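Local coordinates for protein NADH dehydrogenase, putative (Plasmodium falciparum, PDB 5JWC) that probably oxidises NADH through its bound FAD and passes the electrons to ubiquinone, as a type II NADH dehydrogenase of the malaria parasite, at residues P239-N244 against S460-G465; S229-G234 against F274-S279; S246-E251 against Q468-L473; S36-F41 against L495-K500. All blocks are in the same frame, centred on the assembly; numbering follows the deposited sequence.

Interaction 1 (P239-N244 against S460-G465); sequences PTFTQN and SLAYIG. With 4W0 (5-fluoro-3-methyl-2-{4-[4-(trifluoromethoxy)benzyl]phenyl}quinolin-4(1H)-one), chain M.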
# COMPACT_ATOMS: atom_id res chain seq x y z
N PRO A 239 -4.51 -21.82 23.78
CA PRO A 239 -5.15 -22.90 24.54
C PRO A 239 -5.47 -24.15 23.70
O PRO A 239 -5.57 -25.23 24.27
CB PRO A 239 -6.44 -22.24 25.07
CG PRO A 239 -6.76 -21.16 24.06
CD PRO A 239 -5.39 -20.64 23.64
N THR A 240 -5.57 -24.02 22.38
CA THR A 240 -5.83 -25.19 21.54
C THR A 240 -4.57 -25.98 21.17
O THR A 240 -4.65 -27.02 20.53
CB THR A 240 -6.53 -24.78 20.23
OG1 THR A 240 -5.62 -23.99 19.45
CG2 THR A 240 -7.80 -23.97 20.52
N PHE A 241 -3.41 -25.47 21.57
CA PHE A 241 -2.14 -26.17 21.39
C PHE A 241 -1.92 -26.99 22.67
O PHE A 241 -2.77 -27.00 23.56
CB PHE A 241 -0.98 -25.18 21.17
CG PHE A 241 -1.00 -24.49 19.82
CD1 PHE A 241 0.05 -24.66 18.93
CD2 PHE A 241 -2.05 -23.67 19.46
CE1 PHE A 241 0.05 -24.02 17.69
CE2 PHE A 241 -2.06 -23.02 18.22
CZ PHE A 241 -1.02 -23.20 17.33
N THR A 242 -0.77 -27.63 22.79
CA THR A 242 -0.45 -28.40 23.99
C THR A 242 -0.06 -27.54 25.19
O THR A 242 0.35 -26.37 25.02
CB THR A 242 0.69 -29.38 23.73
OG1 THR A 242 1.90 -28.65 23.50
CG2 THR A 242 0.37 -30.25 22.50
N GLN A 243 -0.16 -28.11 26.38
CA GLN A 243 0.12 -27.38 27.60
C GLN A 243 1.57 -26.92 27.62
O GLN A 243 1.86 -25.81 28.06
CB GLN A 243 -0.21 -28.23 28.83
CG GLN A 243 -0.03 -27.51 30.17
CD GLN A 243 -0.91 -26.26 30.29
OE1 GLN A 243 -2.13 -26.30 30.07
NE2 GLN A 243 -0.29 -25.13 30.61
N ASN A 244 2.48 -27.75 27.13
CA ASN A 244 3.88 -27.35 27.06
C ASN A 244 4.09 -26.16 26.12
O ASN A 244 4.92 -25.28 26.39
CB ASN A 244 4.76 -28.53 26.62
CG ASN A 244 5.13 -29.46 27.77
OD1 ASN A 244 5.18 -29.03 28.92
ND2 ASN A 244 5.40 -30.71 27.46
N SER A 460 -0.94 -27.37 13.44
CA SER A 460 -0.98 -25.92 13.58
C SER A 460 0.39 -25.38 13.90
O SER A 460 1.21 -26.07 14.52
CB SER A 460 -1.96 -25.51 14.67
OG SER A 460 -3.22 -26.14 14.50
N LEU A 461 0.61 -24.12 13.51
CA LEU A 461 1.88 -23.44 13.65
C LEU A 461 1.62 -22.06 14.23
O LEU A 461 0.64 -21.42 13.87
CB LEU A 461 2.55 -23.26 12.28
CG LEU A 461 3.82 -24.02 11.99
CD1 LEU A 461 3.36 -25.47 11.82
CD2 LEU A 461 4.46 -23.53 10.71
N ALA A 462 2.54 -21.57 15.05
CA ALA A 462 2.44 -20.19 15.51
C ALA A 462 3.81 -19.56 15.73
O ALA A 462 4.72 -20.19 16.28
CB ALA A 462 1.61 -20.12 16.79
N TYR A 463 3.97 -18.31 15.30
CA TYR A 463 5.17 -17.53 15.62
C TYR A 463 4.97 -16.78 16.93
O TYR A 463 3.96 -16.08 17.10
CB TYR A 463 5.52 -16.56 14.49
CG TYR A 463 6.75 -15.75 14.83
CD1 TYR A 463 8.01 -16.36 14.85
CD2 TYR A 463 6.67 -14.41 15.16
CE1 TYR A 463 9.15 -15.64 15.17
CE2 TYR A 463 7.81 -13.68 15.50
CZ TYR A 463 9.04 -14.30 15.50
OH TYR A 463 10.19 -13.62 15.82
N ILE A 464 5.90 -16.93 17.88
CA ILE A 464 5.66 -16.36 19.22
C ILE A 464 6.74 -15.37 19.68
O ILE A 464 6.83 -15.03 20.87
CB ILE A 464 5.50 -17.49 20.30
CG1 ILE A 464 6.81 -18.25 20.53
CG2 ILE A 464 4.35 -18.46 19.92
CD1 ILE A 464 6.77 -19.15 21.76
N GLY A 465 7.55 -14.90 18.73
CA GLY A 465 8.47 -13.81 19.01
C GLY A 465 9.91 -14.25 19.19
O GLY A 465 10.19 -15.38 19.62
C1 4W0 M . 7.43 -14.82 11.23
C2 4W0 M . 8.16 -13.81 11.88
C3 4W0 M . 9.56 -13.90 11.96
C4 4W0 M . 10.25 -15.00 11.42
C5 4W0 M . 9.53 -16.00 10.77
C6 4W0 M . 8.13 -15.93 10.68
O1 4W0 M . 15.76 -8.48 21.04
C7 4W0 M . 11.75 -15.07 11.52
C8 4W0 M . 12.49 -14.02 12.20
C9 4W0 M . 11.75 -12.88 12.77
C10 4W0 M . 12.39 -11.73 13.53
C11 4W0 M . 13.07 -11.98 14.73
C12 4W0 M . 13.62 -10.94 15.46
C13 4W0 M . 13.45 -9.65 14.99
C14 4W0 M . 12.76 -9.40 13.83
C15 4W0 M . 12.21 -10.43 13.10
O2 4W0 M . 12.36 -16.01 11.04
N 4W0 M . 10.32 -12.82 12.66
C16 4W0 M . 13.98 -8.42 15.66
C17 4W0 M . 14.42 -8.47 17.09
C18 4W0 M . 13.56 -8.93 18.09
C19 4W0 M . 14.01 -8.94 19.41
C20 4W0 M . 15.29 -8.46 19.71
C21 4W0 M . 16.14 -8.00 18.71
C22 4W0 M . 15.69 -8.00 17.40
C23 4W0 M . 14.00 -14.12 12.29
F1 4W0 M . 10.18 -17.04 10.25
C24 4W0 M . 16.35 -9.68 21.47
F2 4W0 M . 15.40 -10.63 21.48
F3 4W0 M . 16.82 -9.52 22.72
F4 4W0 M . 17.34 -10.01 20.63
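Phe241 reaches the strand 460-465 with the far end of its ring, and the atom that leads is CZ, 3.6 Å from Ser460 CB. With CG anti to its own carbonyl carbon (chi1 -71°), the ring leaves the loop ahead of helix 243-255 and ends against two residues of the strand that face it, Ser460 and Ala462. The methyl CB of Ala462 lies 4.1 Å from Phe241 CZ, while CE1 runs beside Ser460 CB and the backbone. All of these partners meet the ring obliquely. The strand is the first of the antiparallel three-stranded sheet 460-479 in the C-terminal region, and Phe241 belongs to the pyridine nucleotide-disulphide oxidoreductase part, so this aromatic side chain from the loop is one of the bridges between the two. Pro198 and Asp472 also touch that side chain. Tyr463, farther along the same strand, serves the bound quinolone instead: CG stands anti to the backbone N (chi1 180°), and one face of the phenol ring carries the inhibitor's quinolone, whose C2 sits 3.5 Å above the centre of that ring. The opposite face meets Gly465 N toward its rim. Asp209 and the backbone N of His467 both hydrogen-bond to Tyr463 OH, holding the hydroxyl end of the phenol in place beside the inhibitor.

Interaction 2 (S229-G234 against F274-S279); sequences SIIEGG and FHIQSS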
# COMPACT_ATOMS: atom_id res chain seq x y z
N SER A 229 0.47 -5.40 26.11
CA SER A 229 -0.24 -6.35 26.96
C SER A 229 -1.08 -7.25 26.07
O SER A 229 -1.65 -6.78 25.10
CB SER A 229 -1.13 -5.62 27.97
OG SER A 229 -0.38 -4.73 28.78
N ILE A 230 -1.18 -8.53 26.41
CA ILE A 230 -2.14 -9.41 25.75
C ILE A 230 -3.14 -9.91 26.78
O ILE A 230 -2.78 -10.27 27.90
CB ILE A 230 -1.44 -10.59 25.01
CG1 ILE A 230 -2.46 -11.47 24.28
CG2 ILE A 230 -0.56 -11.41 25.94
CD1 ILE A 230 -1.80 -12.52 23.37
N ILE A 231 -4.42 -9.88 26.42
CA ILE A 231 -5.49 -10.16 27.36
C ILE A 231 -6.26 -11.40 26.93
O ILE A 231 -6.71 -11.49 25.78
CB ILE A 231 -6.44 -8.96 27.46
CG1 ILE A 231 -5.70 -7.76 28.06
CG2 ILE A 231 -7.67 -9.30 28.30
CD1 ILE A 231 -5.92 -6.49 27.30
N GLU A 232 -6.41 -12.35 27.86
CA GLU A 232 -7.03 -13.63 27.53
C GLU A 232 -7.85 -14.16 28.72
O GLU A 232 -7.35 -14.22 29.84
CB GLU A 232 -5.94 -14.62 27.09
CG GLU A 232 -6.35 -16.10 27.05
CD GLU A 232 -7.58 -16.38 26.21
OE1 GLU A 232 -7.81 -15.67 25.19
OE2 GLU A 232 -8.34 -17.30 26.58
N GLY A 233 -9.09 -14.55 28.46
CA GLY A 233 -9.99 -15.02 29.50
C GLY A 233 -9.54 -16.26 30.27
O GLY A 233 -9.71 -16.33 31.49
N GLY A 234 -8.96 -17.23 29.56
CA GLY A 234 -8.51 -18.47 30.17
C GLY A 234 -7.11 -18.34 30.71
O GLY A 234 -6.49 -17.28 30.56
N PHE A 274 -9.62 1.07 28.86
CA PHE A 274 -10.60 -0.01 28.86
C PHE A 274 -10.61 -0.70 30.22
O PHE A 274 -9.69 -0.53 31.02
CB PHE A 274 -10.35 -1.01 27.71
CG PHE A 274 -9.02 -1.71 27.78
CD1 PHE A 274 -7.88 -1.12 27.26
CD2 PHE A 274 -8.92 -2.96 28.34
CE1 PHE A 274 -6.65 -1.76 27.32
CE2 PHE A 274 -7.70 -3.61 28.40
CZ PHE A 274 -6.56 -3.01 27.89
N HIS A 275 -11.67 -1.46 30.48
CA HIS A 275 -11.78 -2.15 31.76
C HIS A 275 -11.68 -3.65 31.57
O HIS A 275 -12.29 -4.23 30.68
CB HIS A 275 -13.09 -1.81 32.46
CG HIS A 275 -13.06 -0.49 33.17
ND1 HIS A 275 -13.38 0.70 32.54
CD2 HIS A 275 -12.73 -0.17 34.44
CE1 HIS A 275 -13.25 1.69 33.40
NE2 HIS A 275 -12.86 1.20 34.56
N ILE A 276 -10.91 -4.29 32.42
CA ILE A 276 -10.91 -5.74 32.43
C ILE A 276 -11.39 -6.34 33.75
O ILE A 276 -11.33 -5.71 34.79
CB ILE A 276 -9.53 -6.34 32.09
CG1 ILE A 276 -8.44 -5.84 33.07
CG2 ILE A 276 -9.18 -6.04 30.62
CD1 ILE A 276 -7.04 -6.43 32.80
N GLN A 277 -11.80 -7.59 33.68
CA GLN A 277 -12.44 -8.34 34.72
C GLN A 277 -11.74 -9.70 34.93
O GLN A 277 -11.43 -10.43 33.97
CB GLN A 277 -13.89 -8.39 34.33
CG GLN A 277 -14.77 -9.30 35.12
CD GLN A 277 -16.08 -8.59 35.63
OE1 GLN A 277 -16.74 -7.79 34.95
NE2 GLN A 277 -16.49 -9.02 36.87
N SER A 278 -11.32 -9.95 36.17
CA SER A 278 -10.68 -11.23 36.50
C SER A 278 -11.66 -12.37 36.25
O SER A 278 -12.87 -12.27 36.52
CB SER A 278 -10.21 -11.28 37.96
OG SER A 278 -9.70 -12.58 38.25
N SER A 279 -11.13 -13.47 35.73
CA SER A 279 -11.92 -14.68 35.49
C SER A 279 -11.97 -15.52 36.75
O SER A 279 -12.81 -16.41 36.90
CB SER A 279 -11.30 -15.51 34.36
OG SER A 279 -11.23 -14.77 33.16
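Ile231 buries the most surface here, and it does so by driving one methyl against an aromatic ring. Its CD1 lies 3.6 Å from Phe274 CE2 and equally near Phe274 CZ, meeting the ring obliquely as the two side chains come from opposite directions. The other branch of the isoleucine points at a second strand residue: Ile231 CG2 is 4.3 Å from Ile276 CG2, a looser methyl-methyl contact. Because CG2 is anti to the backbone N while CG1 lies beside it (chi1 -65°), the two branches can serve different neighbours. Leu261 of the edge strand 259-262 touches both Ile231 and Ile276 and continues the apolar patch. Here the parallel sheet containing strand 227-232 meets the antiparallel hairpin sheet containing strand 273-278. Beyond the apolar part, Ser279 and Gly233 make the polar contact. Ser279 OG donates to Gly233 O at 2.7 Å, arriving in the carbonyl plane on a lone pair with a C=O...donor angle of 130°. Next to it, Gly234 N is held by Glu232 OE2, and Glu232 OE1 takes the backbone N of Gly196. The contact thus combines nondirectional apolar contacts with one short, directional bond at its margin, consistent with a defined placement of the turn after strand 227-232 against the end of strand 273-278.

Interaction 3 (S246-E251 against Q468-L473); sequences SDFTKE and QVVADL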
# COMPACT_ATOMS: atom_id res chain seq x y z
N SER A 246 1.74 -23.85 25.41
CA SER A 246 1.17 -22.71 26.14
C SER A 246 2.14 -22.14 27.19
O SER A 246 2.31 -20.92 27.30
CB SER A 246 -0.14 -23.11 26.82
OG SER A 246 -1.11 -23.45 25.86
N ASP A 247 2.79 -23.02 27.96
CA ASP A 247 3.72 -22.54 28.99
C ASP A 247 4.94 -21.88 28.36
O ASP A 247 5.42 -20.86 28.84
CB ASP A 247 4.20 -23.67 29.90
CG ASP A 247 3.07 -24.37 30.64
OD1 ASP A 247 2.03 -23.74 30.89
OD2 ASP A 247 3.26 -25.56 30.98
N PHE A 248 5.47 -22.50 27.31
CA PHE A 248 6.63 -21.94 26.61
C PHE A 248 6.31 -20.57 25.99
O PHE A 248 7.15 -19.66 26.02
CB PHE A 248 7.12 -22.90 25.53
CG PHE A 248 8.24 -22.35 24.69
CD1 PHE A 248 9.42 -21.92 25.29
CD2 PHE A 248 8.12 -22.28 23.32
CE1 PHE A 248 10.45 -21.42 24.51
CE2 PHE A 248 9.15 -21.79 22.54
CZ PHE A 248 10.31 -21.35 23.14
N THR A 249 5.10 -20.42 25.47
CA THR A 249 4.66 -19.15 24.90
C THR A 249 4.57 -18.04 25.96
O THR A 249 5.08 -16.93 25.74
CB THR A 249 3.29 -19.29 24.18
OG1 THR A 249 3.40 -20.29 23.15
CG2 THR A 249 2.87 -17.98 23.56
N LYS A 250 3.95 -18.34 27.10
CA LYS A 250 3.84 -17.37 28.20
C LYS A 250 5.22 -16.97 28.70
O LYS A 250 5.49 -15.81 29.02
CB LYS A 250 3.03 -17.95 29.37
CG LYS A 250 3.09 -17.08 30.64
CD LYS A 250 1.99 -17.45 31.64
CE LYS A 250 0.60 -17.46 31.03
NZ LYS A 250 -0.42 -17.86 32.05
N GLU A 251 6.10 -17.96 28.79
CA GLU A 251 7.47 -17.73 29.22
C GLU A 251 8.25 -16.88 28.22
O GLU A 251 9.02 -16.00 28.61
CB GLU A 251 8.14 -19.08 29.45
CG GLU A 251 9.63 -19.07 29.62
CD GLU A 251 10.15 -20.49 29.76
OE1 GLU A 251 11.13 -20.85 29.06
OE2 GLU A 251 9.55 -21.25 30.55
N GLN A 468 11.26 -17.51 17.76
CA GLN A 468 10.65 -18.75 18.25
C GLN A 468 9.32 -19.10 17.55
O GLN A 468 8.36 -18.32 17.54
CB GLN A 468 10.43 -18.66 19.76
CG GLN A 468 11.63 -18.18 20.55
CD GLN A 468 12.86 -19.06 20.33
OE1 GLN A 468 12.82 -20.27 20.51
NE2 GLN A 468 13.97 -18.44 19.92
N VAL A 469 9.30 -20.28 16.96
CA VAL A 469 8.11 -20.85 16.36
C VAL A 469 7.70 -22.11 17.13
O VAL A 469 8.55 -22.92 17.49
CB VAL A 469 8.33 -21.19 14.88
CG1 VAL A 469 7.21 -22.11 14.36
CG2 VAL A 469 8.43 -19.90 14.02
N VAL A 470 6.41 -22.24 17.41
CA VAL A 470 5.88 -23.48 17.98
C VAL A 470 4.97 -24.17 16.97
O VAL A 470 4.38 -23.52 16.10
CB VAL A 470 5.11 -23.23 19.28
CG1 VAL A 470 6.04 -22.62 20.33
CG2 VAL A 470 3.90 -22.32 19.02
N ALA A 471 4.89 -25.48 17.07
CA ALA A 471 4.02 -26.23 16.17
C ALA A 471 3.44 -27.44 16.89
O ALA A 471 4.16 -28.16 17.59
CB ALA A 471 4.76 -26.66 14.93
N ASP A 472 2.14 -27.63 16.73
CA ASP A 472 1.41 -28.75 17.29
C ASP A 472 0.94 -29.58 16.11
O ASP A 472 -0.02 -29.22 15.44
CB ASP A 472 0.24 -28.23 18.14
CG ASP A 472 -0.64 -29.34 18.71
OD1 ASP A 472 -1.73 -29.01 19.23
OD2 ASP A 472 -0.26 -30.52 18.64
N LEU A 473 1.66 -30.66 15.81
CA LEU A 473 1.41 -31.47 14.62
C LEU A 473 1.00 -32.89 14.99
O LEU A 473 1.15 -33.29 16.15
CB LEU A 473 2.66 -31.50 13.74
CG LEU A 473 3.20 -30.12 13.36
CD1 LEU A 473 4.57 -30.26 12.77
CD2 LEU A 473 2.26 -29.43 12.36
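With CG anti to the backbone N (chi1 175°), Phe248 sends its ring out from helix 243-255 toward the strand 468-473, where two residues wait at the ring's edge. Gln468 meets it with a chain bent at chi2 (-57°), which folds the amide back so that OE1 comes to 3.8 Å from Phe248 CZ. The oxygen lies close to the plane of the ring; the side chains cross at about a right angle, and the amide plane stands 84° from that of the ring. The polarity suits this approach, since an aromatic edge carries slightly positive hydrogens, but the oxygen's stronger partner is elsewhere: Gln468 OE1 accepts from Gly481 N, and Gln468 NE2 donates to Asn466 O, which together fix the amide's rotation. Strand 468-473 is the central strand of the antiparallel three-stranded sheet in the C-terminal region, so helix 243-255 of the oxidoreductase part lies against one side of that sheet. Helix 484-495 packs against other residues of the strand, with Trp488 touching Val469 and Phe487 touching Ala471. Farther round the rim of the ring, Val470 CG1 touches Phe248 CD2 at 3.7 Å and CE2 at 3.9 Å, the two side chains sliding past each other in opposite directions. Ile464, of the neighbouring strand 460-465, also rests against Phe248 and Thr249.

Interaction 4 (S36-F41 against L495-K500); sequences SGWGGF and LLLSWK. With FAD (flavin-adenine dinucleotide), chain C.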
# COMPACT_ATOMS: atom_id res chain seq x y z
N SER A 36 -14.76 -14.97 -2.12
CA SER A 36 -13.44 -15.14 -2.73
C SER A 36 -12.40 -15.50 -1.66
O SER A 36 -11.26 -15.04 -1.71
CB SER A 36 -13.03 -13.86 -3.47
OG SER A 36 -13.20 -12.69 -2.66
N GLY A 37 -12.79 -16.31 -0.68
CA GLY A 37 -11.92 -16.62 0.42
C GLY A 37 -11.38 -18.03 0.33
O GLY A 37 -11.31 -18.59 -0.75
N TRP A 38 -11.02 -18.61 1.47
CA TRP A 38 -10.40 -19.94 1.45
C TRP A 38 -11.30 -20.97 0.78
O TRP A 38 -10.84 -21.79 -0.01
CB TRP A 38 -10.01 -20.38 2.87
CG TRP A 38 -8.67 -19.79 3.29
CD1 TRP A 38 -8.48 -18.68 4.04
CD2 TRP A 38 -7.37 -20.27 2.93
NE1 TRP A 38 -7.13 -18.43 4.20
CE2 TRP A 38 -6.43 -19.39 3.53
CE3 TRP A 38 -6.90 -21.36 2.19
CZ2 TRP A 38 -5.05 -19.58 3.41
CZ3 TRP A 38 -5.53 -21.54 2.06
CH2 TRP A 38 -4.62 -20.65 2.66
N GLY A 39 -12.59 -20.93 1.07
CA GLY A 39 -13.50 -21.85 0.42
C GLY A 39 -13.74 -21.50 -1.04
O GLY A 39 -13.50 -22.32 -1.94
N GLY A 40 -14.21 -20.28 -1.28
CA GLY A 40 -14.61 -19.86 -2.61
C GLY A 40 -13.48 -19.93 -3.61
O GLY A 40 -13.64 -20.50 -4.69
N PHE A 41 -12.33 -19.35 -3.26
CA PHE A 41 -11.17 -19.32 -4.15
C PHE A 41 -10.62 -20.72 -4.42
O PHE A 41 -10.29 -21.05 -5.57
CB PHE A 41 -10.07 -18.40 -3.56
CG PHE A 41 -8.87 -18.20 -4.47
CD1 PHE A 41 -9.03 -17.73 -5.75
CD2 PHE A 41 -7.59 -18.48 -4.02
CE1 PHE A 41 -7.91 -17.53 -6.59
CE2 PHE A 41 -6.47 -18.28 -4.85
CZ PHE A 41 -6.64 -17.80 -6.13
N LEU A 495 2.45 -23.72 1.28
CA LEU A 495 1.02 -23.46 1.39
C LEU A 495 0.56 -22.29 0.50
O LEU A 495 -0.62 -22.22 0.12
CB LEU A 495 0.63 -23.21 2.85
CG LEU A 495 0.93 -24.41 3.77
CD1 LEU A 495 0.53 -24.11 5.22
CD2 LEU A 495 0.22 -25.68 3.27
N LEU A 496 1.47 -21.39 0.15
CA LEU A 496 1.12 -20.28 -0.73
C LEU A 496 0.58 -20.81 -2.08
O LEU A 496 1.00 -21.86 -2.54
CB LEU A 496 2.33 -19.36 -0.92
CG LEU A 496 2.70 -18.53 0.31
CD1 LEU A 496 4.04 -17.82 0.09
CD2 LEU A 496 1.58 -17.52 0.67
N LEU A 497 -0.35 -20.09 -2.70
CA LEU A 497 -1.11 -20.66 -3.83
C LEU A 497 -0.62 -20.24 -5.22
O LEU A 497 -1.27 -20.56 -6.23
CB LEU A 497 -2.59 -20.29 -3.68
CG LEU A 497 -3.16 -20.89 -2.39
CD1 LEU A 497 -4.56 -20.39 -2.18
CD2 LEU A 497 -3.15 -22.42 -2.47
N SER A 498 0.50 -19.54 -5.29
CA SER A 498 1.09 -19.19 -6.59
C SER A 498 2.59 -18.98 -6.46
O SER A 498 3.09 -18.68 -5.37
CB SER A 498 0.44 -17.93 -7.17
OG SER A 498 0.83 -16.79 -6.42
N TRP A 499 3.29 -19.12 -7.58
CA TRP A 499 4.72 -18.82 -7.61
C TRP A 499 5.01 -17.34 -7.38
O TRP A 499 6.03 -17.01 -6.79
CB TRP A 499 5.32 -19.28 -8.95
CG TRP A 499 5.34 -20.77 -9.06
CD1 TRP A 499 4.55 -21.56 -9.85
CD2 TRP A 499 6.16 -21.67 -8.30
NE1 TRP A 499 4.85 -22.88 -9.64
CE2 TRP A 499 5.84 -22.98 -8.70
CE3 TRP A 499 7.16 -21.48 -7.33
CZ2 TRP A 499 6.47 -24.10 -8.16
CZ3 TRP A 499 7.79 -22.60 -6.80
CH2 TRP A 499 7.43 -23.89 -7.22
N LYS A 500 4.13 -16.46 -7.84
CA LYS A 500 4.24 -15.03 -7.56
C LYS A 500 4.34 -14.78 -6.04
O LYS A 500 5.23 -14.08 -5.57
CB LYS A 500 3.03 -14.27 -8.15
CG LYS A 500 3.05 -12.74 -7.93
CD LYS A 500 2.38 -12.33 -6.61
CE LYS A 500 0.90 -12.76 -6.57
NZ LYS A 500 0.29 -12.50 -5.21
PA FAD C . -13.17 -16.26 4.13
O1A FAD C . -13.16 -15.17 5.16
O2A FAD C . -11.82 -16.80 3.80
O5B FAD C . -13.91 -15.76 2.79
C5B FAD C . -15.22 -15.24 2.81
C4B FAD C . -15.41 -14.51 1.49
O4B FAD C . -16.78 -14.19 1.34
C3B FAD C . -14.63 -13.20 1.46
O3B FAD C . -14.08 -13.04 0.17
C2B FAD C . -15.70 -12.14 1.63
O2B FAD C . -15.34 -10.95 0.98
C1B FAD C . -16.86 -12.84 0.93
N9A FAD C . -18.20 -12.35 1.30
C8A FAD C . -18.63 -11.91 2.52
N7A FAD C . -19.94 -11.58 2.40
C5A FAD C . -20.34 -11.81 1.13
C6A FAD C . -21.56 -11.64 0.49
N6A FAD C . -22.63 -11.25 1.17
N1A FAD C . -21.66 -11.98 -0.84
C2A FAD C . -20.57 -12.48 -1.53
N3A FAD C . -19.35 -12.64 -0.88
C4A FAD C . -19.25 -12.30 0.42
N1 FAD C . -6.98 -20.88 9.63
C2 FAD C . -6.07 -21.90 9.63
O2 FAD C . -6.43 -23.03 9.31
N3 FAD C . -4.75 -21.67 9.98
C4 FAD C . -4.31 -20.42 10.32
O4 FAD C . -3.12 -20.24 10.62
C4X FAD C . -5.23 -19.37 10.31
N5 FAD C . -4.84 -18.09 10.64
C5X FAD C . -5.77 -17.06 10.62
C6 FAD C . -5.38 -15.77 10.93
C7 FAD C . -6.29 -14.72 10.92
C7M FAD C . -5.82 -13.34 11.28
C8 FAD C . -7.61 -14.96 10.56
C8M FAD C . -8.61 -13.85 10.54
C9 FAD C . -8.01 -16.26 10.24
C9A FAD C . -7.09 -17.31 10.26
N10 FAD C . -7.48 -18.60 9.94
C10 FAD C . -6.56 -19.61 9.95
C1' FAD C . -8.91 -18.93 9.60
C2' FAD C . -9.28 -18.80 8.15
O2' FAD C . -8.99 -17.51 7.71
C3' FAD C . -10.79 -18.99 8.06
O3' FAD C . -11.19 -20.19 8.67
C4' FAD C . -11.13 -18.99 6.58
O4' FAD C . -11.01 -17.66 6.15
C5' FAD C . -12.54 -19.51 6.30
O5' FAD C . -12.70 -19.53 4.90
P FAD C . -14.08 -19.00 4.25
O1P FAD C . -14.03 -19.23 2.75
O2P FAD C . -15.19 -19.71 4.96
O3P FAD C . -14.15 -17.43 4.65
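Phe41 presents the edge of its ring to Leu497, whose CD1 lies near the ring plane, 3.9 Å from Phe41 CE2. Phe63, outside the two segments, stacks with the ring of Phe41 and also packs edge-to-face with Trp38. The indole of Trp38 has a different neighbour at its edge: the FAD ribityl atom O4' lies near the ring plane, 3.4 Å from Trp38 CD1. At the far end of the indole, Trp38 CZ3 and Leu497 CD1 are 4.5 Å apart, an oblique and looser contact, so one leucine methyl touches both aromatic side chains. Trp38 NE1 is engaged by Thr66 OG1, which also hydrogen-bonds FAD and so ties the indole to the cofactor site. The two side chains rise from the first turn of helix 38-46, where the backbone grips the pyrophosphate: Trp38 N donates to FAD O2A at 3.1 Å and Gly39 N to FAD O1P at 2.8 Å, both with N-H...acceptor angles of 163°. Just before the helix, Ser36 N reaches FAD O3B at 3.1 Å. The N-terminal end of a helix would be expected to favour the negative phosphates. Glycine at Gly37 leaves space for the cofactor, its CA being 3.2 Å from FAD O5B. The sequence and the amide grip on FAD fit the GxGxxG turn of a Rossmann-type dinucleotide-binding fold, with Leu497, from the link between helices 484-495 and 499-515, packed against two aromatic side chains of its first helical turn.

From the N terminus, the chain first passes the FAD-binding turn 36-41, which closes on 495-500 in interaction 4 and spans almost the whole chain; the other three contacts lie within that loop. Interaction 2 makes the shortest closure, from strand 227-232 to strand 273-278 within the oxidoreductase part. Interactions 1 and 3 start between those two segments and run on to the C-terminal sheet, so each crosses interaction 2. They also cross each other, 239-244 and 246-251 pairing in order with 460-465 and 468-473. Their centres are 4 Å apart and the paired strands are neighbours, joining the loop before helix 243-255 and the helix itself to one sheet.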